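Local structure of mRNA-binding protein PUF3 (Saccharomyces cerevisiae, 3K49) at residues A[29-43]-A[64-78]. The protein binds 3'-UTR recognition sequences of mRNAs encoding mitochondrial proteins, such as COX17, through its Pumilio repeats, and promotes deadenylation and decay of COX17 mRNA. Sequence-based numbering, arbitrary orientation.
Sequences IFGHSLEFCKDQHGS and EIRDDAIELSNDVFG. With nucleotides of chain B.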
loop_
_atom_site.group_PDB
_atom_site.type_symbol
_atom_site.label_atom_id
_atom_site.label_comp_id
_atom_site.label_asym_id
_atom_site.label_seq_id
_atom_site.Cartn_x
_atom_site.Cartn_y
_atom_site.Cartn_z
ATOM N N ILE A 29 -0.609 -6.799 -40.990
ATOM C CA ILE A 29 -1.055 -7.967 -40.253
ATOM C C ILE A 29 -2.558 -8.136 -40.282
ATOM O O ILE A 29 -3.092 -8.904 -39.494
ATOM C CB ILE A 29 -0.580 -7.926 -38.776
ATOM C CG1 ILE A 29 -1.475 -7.007 -37.935
ATOM C CG2 ILE A 29 0.877 -7.465 -38.694
ATOM C CD1 ILE A 29 -0.887 -6.662 -36.578
ATOM N N PHE A 30 -3.242 -7.437 -41.187
ATOM C CA PHE A 30 -4.706 -7.500 -41.230
ATOM C C PHE A 30 -5.265 -8.919 -41.265
ATOM O O PHE A 30 -6.421 -9.143 -40.897
ATOM C CB PHE A 30 -5.284 -6.704 -42.386
ATOM C CG PHE A 30 -6.754 -6.938 -42.592
ATOM C CD1 PHE A 30 -7.692 -6.154 -41.940
ATOM C CD2 PHE A 30 -7.202 -7.951 -43.440
ATOM C CE1 PHE A 30 -9.049 -6.364 -42.134
ATOM C CE2 PHE A 30 -8.559 -8.169 -43.639
ATOM C CZ PHE A 30 -9.485 -7.374 -42.987
ATOM N N GLY A 31 -4.463 -9.884 -41.697
ATOM C CA GLY A 31 -4.916 -11.259 -41.603
ATOM C C GLY A 31 -5.005 -11.824 -40.181
ATOM O O GLY A 31 -5.951 -12.551 -39.840
ATOM N N HIS A 32 -4.030 -11.460 -39.347
ATOM C CA HIS A 32 -3.658 -12.282 -38.202
ATOM C C HIS A 32 -3.481 -11.523 -36.897
ATOM O O HIS A 32 -2.533 -11.780 -36.149
ATOM C CB HIS A 32 -2.371 -13.026 -38.546
ATOM C CG HIS A 32 -2.375 -13.615 -39.918
ATOM N ND1 HIS A 32 -1.951 -14.879 -40.190
ATOM C CD2 HIS A 32 -2.724 -13.114 -41.108
ATOM C CE1 HIS A 32 -2.053 -15.127 -41.477
ATOM N NE2 HIS A 32 -2.523 -14.071 -42.061
ATOM N N SER A 33 -4.407 -10.615 -36.606
ATOM C CA SER A 33 -4.292 -9.779 -35.413
ATOM C C SER A 33 -4.408 -10.580 -34.099
ATOM O O SER A 33 -3.553 -10.465 -33.214
ATOM C CB SER A 33 -5.326 -8.658 -35.447
ATOM O OG SER A 33 -5.140 -7.837 -36.582
ATOM N N LEU A 34 -5.464 -11.382 -33.987
ATOM C CA LEU A 34 -5.710 -12.189 -32.795
ATOM C C LEU A 34 -4.507 -13.063 -32.477
ATOM O O LEU A 34 -4.110 -13.194 -31.328
ATOM C CB LEU A 34 -6.945 -13.060 -32.988
ATOM C CG LEU A 34 -7.506 -13.608 -31.680
ATOM C CD1 LEU A 34 -8.114 -12.465 -30.890
ATOM C CD2 LEU A 34 -8.529 -14.707 -31.934
ATOM N N GLU A 35 -3.907 -13.631 -33.514
ATOM C CA GLU A 35 -2.737 -14.486 -33.355
ATOM C C GLU A 35 -1.482 -13.666 -33.055
ATOM O O GLU A 35 -0.517 -14.170 -32.493
ATOM C CB GLU A 35 -2.554 -15.345 -34.614
ATOM C CG GLU A 35 -1.156 -15.904 -34.838
ATOM C CD GLU A 35 -0.875 -16.189 -36.317
ATOM O OE1 GLU A 35 -1.817 -16.567 -37.055
ATOM O OE2 GLU A 35 0.290 -16.020 -36.743
ATOM N N PHE A 36 -1.484 -12.395 -33.435
ATOM C CA PHE A 36 -0.397 -11.509 -33.018
ATOM C C PHE A 36 -0.536 -11.098 -31.562
ATOM O O PHE A 36 0.459 -10.946 -30.853
ATOM C CB PHE A 36 -0.340 -10.268 -33.895
ATOM C CG PHE A 36 0.745 -10.313 -34.930
ATOM C CD1 PHE A 36 0.662 -11.191 -36.001
ATOM C CD2 PHE A 36 1.848 -9.478 -34.834
ATOM C CE1 PHE A 36 1.653 -11.236 -36.960
ATOM C CE2 PHE A 36 2.847 -9.519 -35.791
ATOM C CZ PHE A 36 2.748 -10.405 -36.856
ATOM N N CYS A 37 -1.778 -10.924 -31.123
ATOM C CA CYS A 37 -2.063 -10.522 -29.758
ATOM C C CYS A 37 -1.771 -11.635 -28.753
ATOM O O CYS A 37 -1.370 -11.354 -27.619
ATOM C CB CYS A 37 -3.520 -10.084 -29.627
ATOM S SG CYS A 37 -3.949 -8.618 -30.563
ATOM N N LYS A 38 -1.972 -12.893 -29.153
ATOM C CA LYS A 38 -1.774 -13.999 -28.211
ATOM C C LYS A 38 -0.324 -14.440 -28.145
ATOM O O LYS A 38 0.024 -15.354 -27.404
ATOM C CB LYS A 38 -2.686 -15.183 -28.521
ATOM C CG LYS A 38 -4.159 -14.874 -28.330
ATOM C CD LYS A 38 -4.996 -16.106 -28.570
ATOM C CE LYS A 38 -6.480 -15.809 -28.456
ATOM N NZ LYS A 38 -7.288 -16.840 -29.173
ATOM N N ASP A 39 0.517 -13.777 -28.922
ATOM C CA ASP A 39 1.933 -14.098 -28.983
ATOM C C ASP A 39 2.695 -13.010 -28.251
ATOM O O ASP A 39 2.369 -11.834 -28.395
ATOM C CB ASP A 39 2.374 -14.138 -30.445
ATOM C CG ASP A 39 3.847 -14.437 -30.600
ATOM O OD1 ASP A 39 4.267 -15.575 -30.273
ATOM O OD2 ASP A 39 4.578 -13.535 -31.061
ATOM N N GLN A 40 3.714 -13.371 -27.479
ATOM C CA GLN A 40 4.398 -12.350 -26.679
ATOM C C GLN A 40 5.011 -11.245 -27.537
ATOM O O GLN A 40 4.806 -10.056 -27.287
ATOM C CB GLN A 40 5.473 -12.946 -25.770
ATOM C CG GLN A 40 6.327 -11.868 -25.100
ATOM C CD GLN A 40 7.187 -12.384 -23.963
ATOM O OE1 GLN A 40 7.737 -11.604 -23.187
ATOM N NE2 GLN A 40 7.311 -13.697 -23.859
ATOM N N HIS A 41 5.775 -11.645 -28.545
ATOM C CA HIS A 41 6.458 -10.687 -29.410
ATOM C C HIS A 41 5.476 -9.916 -30.284
ATOM O O HIS A 41 5.530 -8.693 -30.354
ATOM C CB HIS A 41 7.542 -11.393 -30.227
ATOM C CG HIS A 41 8.652 -11.949 -29.386
ATOM N ND1 HIS A 41 9.151 -13.195 -29.543
ATOM C CD2 HIS A 41 9.366 -11.412 -28.390
ATOM C CE1 HIS A 41 10.127 -13.410 -28.676
ATOM N NE2 HIS A 41 10.275 -12.346 -27.966
ATOM N N GLY A 42 4.566 -10.633 -30.929
ATOM C CA GLY A 42 3.504 -9.990 -31.670
ATOM C C GLY A 42 2.823 -8.933 -30.820
ATOM O O GLY A 42 2.587 -7.821 -31.286
ATOM N N SER A 43 2.511 -9.284 -29.576
ATOM C CA SER A 43 1.804 -8.390 -28.659
ATOM C C SER A 43 2.560 -7.101 -28.330
ATOM O O SER A 43 1.992 -6.016 -28.398
ATOM C CB SER A 43 1.457 -9.115 -27.350
ATOM O OG SER A 43 0.791 -8.243 -26.451
ATOM N N GLU A 64 -11.134 -5.798 -36.068
ATOM C CA GLU A 64 -10.755 -7.173 -36.307
ATOM C C GLU A 64 -10.770 -8.026 -35.029
ATOM O O GLU A 64 -11.169 -9.187 -35.062
ATOM C CB GLU A 64 -9.366 -7.217 -36.944
ATOM C CG GLU A 64 -9.048 -8.511 -37.670
ATOM C CD GLU A 64 -7.557 -8.684 -37.911
ATOM O OE1 GLU A 64 -7.032 -9.810 -37.702
ATOM O OE2 GLU A 64 -6.912 -7.682 -38.298
ATOM N N ILE A 65 -10.328 -7.467 -33.905
ATOM C CA ILE A 65 -10.200 -8.274 -32.694
ATOM C C ILE A 65 -11.309 -8.025 -31.695
ATOM O O ILE A 65 -11.292 -8.604 -30.625
ATOM C CB ILE A 65 -8.871 -8.017 -31.956
ATOM C CG1 ILE A 65 -8.791 -6.547 -31.528
ATOM C CG2 ILE A 65 -7.680 -8.429 -32.806
ATOM C CD1 ILE A 65 -7.778 -6.269 -30.459
ATOM N N ARG A 66 -12.267 -7.164 -32.019
ATOM C CA ARG A 66 -13.226 -6.722 -31.008
ATOM C C ARG A 66 -14.084 -7.868 -30.497
ATOM O O ARG A 66 -14.379 -7.954 -29.300
ATOM C CB ARG A 66 -14.118 -5.600 -31.533
ATOM C CG ARG A 66 -15.043 -6.037 -32.631
ATOM C CD ARG A 66 -15.797 -4.863 -33.189
ATOM N NE ARG A 66 -17.021 -4.587 -32.443
ATOM C CZ ARG A 66 -17.810 -3.543 -32.685
ATOM N NH1 ARG A 66 -17.491 -2.682 -33.643
ATOM N NH2 ARG A 66 -18.913 -3.354 -31.975
ATOM N N ASP A 67 -14.486 -8.754 -31.398
ATOM C CA ASP A 67 -15.331 -9.867 -30.999
ATOM C C ASP A 67 -14.619 -10.831 -30.043
ATOM O O ASP A 67 -15.261 -11.604 -29.332
ATOM C CB ASP A 67 -15.871 -10.594 -32.227
ATOM C CG ASP A 67 -17.011 -9.846 -32.880
ATOM O OD1 ASP A 67 -17.468 -10.272 -33.966
ATOM O OD2 ASP A 67 -17.444 -8.829 -32.294
ATOM N N ASP A 68 -13.293 -10.770 -30.019
ATOM C CA ASP A 68 -12.504 -11.622 -29.146
ATOM C C ASP A 68 -11.864 -10.822 -28.023
ATOM O O ASP A 68 -10.837 -11.226 -27.495
ATOM C CB ASP A 68 -11.424 -12.343 -29.948
ATOM C CG ASP A 68 -12.000 -13.188 -31.067
ATOM O OD1 ASP A 68 -13.088 -12.838 -31.574
ATOM O OD2 ASP A 68 -11.369 -14.200 -31.442
ATOM N N ALA A 69 -12.474 -9.695 -27.663
ATOM C CA ALA A 69 -11.955 -8.833 -26.605
ATOM C C ALA A 69 -11.923 -9.530 -25.234
ATOM O O ALA A 69 -10.906 -9.486 -24.542
ATOM C CB ALA A 69 -12.757 -7.556 -26.539
ATOM N N ILE A 70 -13.026 -10.176 -24.852
ATOM C CA ILE A 70 -13.085 -10.925 -23.593
ATOM C C ILE A 70 -11.953 -11.945 -23.515
ATOM O O ILE A 70 -11.215 -11.993 -22.533
ATOM C CB ILE A 70 -14.408 -11.685 -23.440
ATOM C CG1 ILE A 70 -15.531 -10.739 -23.032
ATOM C CG2 ILE A 70 -14.255 -12.810 -22.418
ATOM C CD1 ILE A 70 -15.183 -9.878 -21.832
ATOM N N GLU A 71 -11.809 -12.755 -24.561
ATOM C CA GLU A 71 -10.746 -13.758 -24.605
ATOM C C GLU A 71 -9.342 -13.157 -24.483
ATOM O O GLU A 71 -8.518 -13.623 -23.693
ATOM C CB GLU A 71 -10.851 -14.599 -25.877
ATOM C CG GLU A 71 -9.753 -15.635 -26.002
ATOM C CD GLU A 71 -9.735 -16.317 -27.358
ATOM O OE1 GLU A 71 -10.339 -15.779 -28.315
ATOM O OE2 GLU A 71 -9.110 -17.395 -27.462
ATOM N N LEU A 72 -9.073 -12.116 -25.260
ATOM C CA LEU A 72 -7.808 -11.402 -25.138
ATOM C C LEU A 72 -7.617 -10.836 -23.739
ATOM O O LEU A 72 -6.500 -10.841 -23.195
ATOM C CB LEU A 72 -7.698 -10.293 -26.188
ATOM C CG LEU A 72 -7.634 -10.840 -27.619
ATOM C CD1 LEU A 72 -7.423 -9.721 -28.624
ATOM C CD2 LEU A 72 -6.546 -11.930 -27.731
ATOM N N SER A 73 -8.701 -10.343 -23.150
ATOM C CA SER A 73 -8.604 -9.773 -21.807
ATOM C C SER A 73 -8.077 -10.813 -20.831
ATOM O O SER A 73 -7.390 -10.467 -19.868
ATOM C CB SER A 73 -9.951 -9.234 -21.324
ATOM O OG SER A 73 -10.300 -8.074 -22.052
ATOM N N ASN A 74 -8.397 -12.082 -21.092
ATOM C CA ASN A 74 -7.974 -13.188 -20.239
ATOM C C ASN A 74 -6.594 -13.734 -20.586
ATOM O O ASN A 74 -6.024 -14.523 -19.837
ATOM C CB ASN A 74 -8.983 -14.335 -20.312
ATOM C CG ASN A 74 -10.338 -13.957 -19.754
ATOM O OD1 ASN A 74 -10.464 -13.003 -18.985
ATOM N ND2 ASN A 74 -11.366 -14.708 -20.134
ATOM N N ASP A 75 -6.049 -13.314 -21.719
ATOM C CA ASP A 75 -4.806 -13.898 -22.215
ATOM C C ASP A 75 -3.563 -13.224 -21.653
ATOM O O ASP A 75 -3.524 -12.013 -21.476
ATOM C CB ASP A 75 -4.781 -13.896 -23.741
ATOM C CG ASP A 75 -3.553 -14.604 -24.310
ATOM O OD1 ASP A 75 -3.676 -15.755 -24.817
ATOM O OD2 ASP A 75 -2.458 -14.000 -24.238
ATOM N N VAL A 76 -2.544 -14.027 -21.388
ATOM C CA VAL A 76 -1.299 -13.564 -20.784
ATOM C C VAL A 76 -0.612 -12.452 -21.555
ATOM O O VAL A 76 0.074 -11.608 -20.968
ATOM C CB VAL A 76 -0.272 -14.707 -20.673
ATOM C CG1 VAL A 76 0.111 -15.212 -22.062
ATOM C CG2 VAL A 76 0.959 -14.243 -19.914
ATOM N N PHE A 77 -0.742 -12.474 -22.871
ATOM C CA PHE A 77 -0.053 -11.486 -23.689
ATOM C C PHE A 77 -1.051 -10.546 -24.311
ATOM O O PHE A 77 -0.729 -9.398 -24.570
ATOM C CB PHE A 77 0.806 -12.143 -24.765
ATOM C CG PHE A 77 1.867 -13.046 -24.216
ATOM C CD1 PHE A 77 2.034 -14.329 -24.732
ATOM C CD2 PHE A 77 2.683 -12.627 -23.169
ATOM C CE1 PHE A 77 3.005 -15.163 -24.230
ATOM C CE2 PHE A 77 3.657 -13.460 -22.659
ATOM C CZ PHE A 77 3.816 -14.737 -23.193
ATOM N N GLY A 78 -2.270 -11.029 -24.533
ATOM C CA GLY A 78 -3.290 -10.222 -25.179
ATOM C C GLY A 78 -3.858 -9.139 -24.279
ATOM O O GLY A 78 -4.480 -8.184 -24.753
ATOM P P A B 10 5.587 -11.666 -15.165
ATOM O OP1 A B 10 6.194 -12.911 -14.645
ATOM O OP2 A B 10 6.070 -10.345 -14.690
ATOM O "O5'" A B 10 5.670 -11.680 -16.761
ATOM C "C5'" A B 10 4.977 -12.679 -17.501
ATOM C "C4'" A B 10 5.493 -12.748 -18.924
ATOM O "O4'" A B 10 4.873 -11.681 -19.693
ATOM C "C3'" A B 10 7.001 -12.598 -19.119
ATOM O "O3'" A B 10 7.393 -13.317 -20.286
ATOM C "C2'" A B 10 7.129 -11.119 -19.447
ATOM O "O2'" A B 10 8.295 -10.818 -20.188
ATOM C "C1'" A B 10 5.876 -10.911 -20.304
ATOM N N9 A B 10 5.434 -9.519 -20.394
ATOM C C8 A B 10 5.575 -8.526 -19.456
ATOM N N7 A B 10 5.116 -7.361 -19.849
ATOM C C5 A B 10 4.629 -7.605 -21.124
ATOM C C6 A B 10 4.015 -6.773 -22.083
ATOM N N6 A B 10 3.759 -5.481 -21.877
ATOM N N1 A B 10 3.663 -7.326 -23.262
ATOM C C2 A B 10 3.898 -8.630 -23.460
ATOM N N3 A B 10 4.456 -9.514 -22.637
ATOM C C4 A B 10 4.806 -8.932 -21.473
#
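Leu34 is the main bump helix 33-37 presents to the next Pumilio repeat: with CG turned away from its backbone N (chi1 -163°), it lodges CD1 between Asp68 CB and the fork of Leu72, 3.6 Å from Leu72 CD2. The smaller Cys37 lets Leu72 reach its CB, while the CG2 branch of Ile65 presses on Ser33 CB at 3.5 Å. The extended Glu64 receives Ser33 N on the syn side of OE1 (3.0 Å); a carboxylate suits this place because first-turn helix N-H groups lack a preceding-turn carbonyl to bond. Lys38 lays its methylene CG over Leu72 and carries NZ to Glu71 OE2 (2.6 Å) in a salt bridge, the ammonium coming from above the carboxylate plane.

At the RNA end the flat Phe77 ring offers a face to each aliphatic neighbour, Gln40 CB in a CH-pi contact over one (3.5 Å from the centroid) and Val76 CG1 over the other, while Gln40 OE1 accepts from O2' of A10 of chain B. Replacing Phe77 with an alanine would probably open a gap beside Gln40 CB and leave its amide freer to turn away from the ribose. Ser43 OG donates a hydrogen bond to Phe77 O from above the carbonyl plane. The nearly parallel helices 33-37 and 69-74 stack Pumilio 1 on Pumilio 2 in the alpha-helical solenoid of the Pumilio homology domain, helix 6-12 touching the first, helix 91-101 the second.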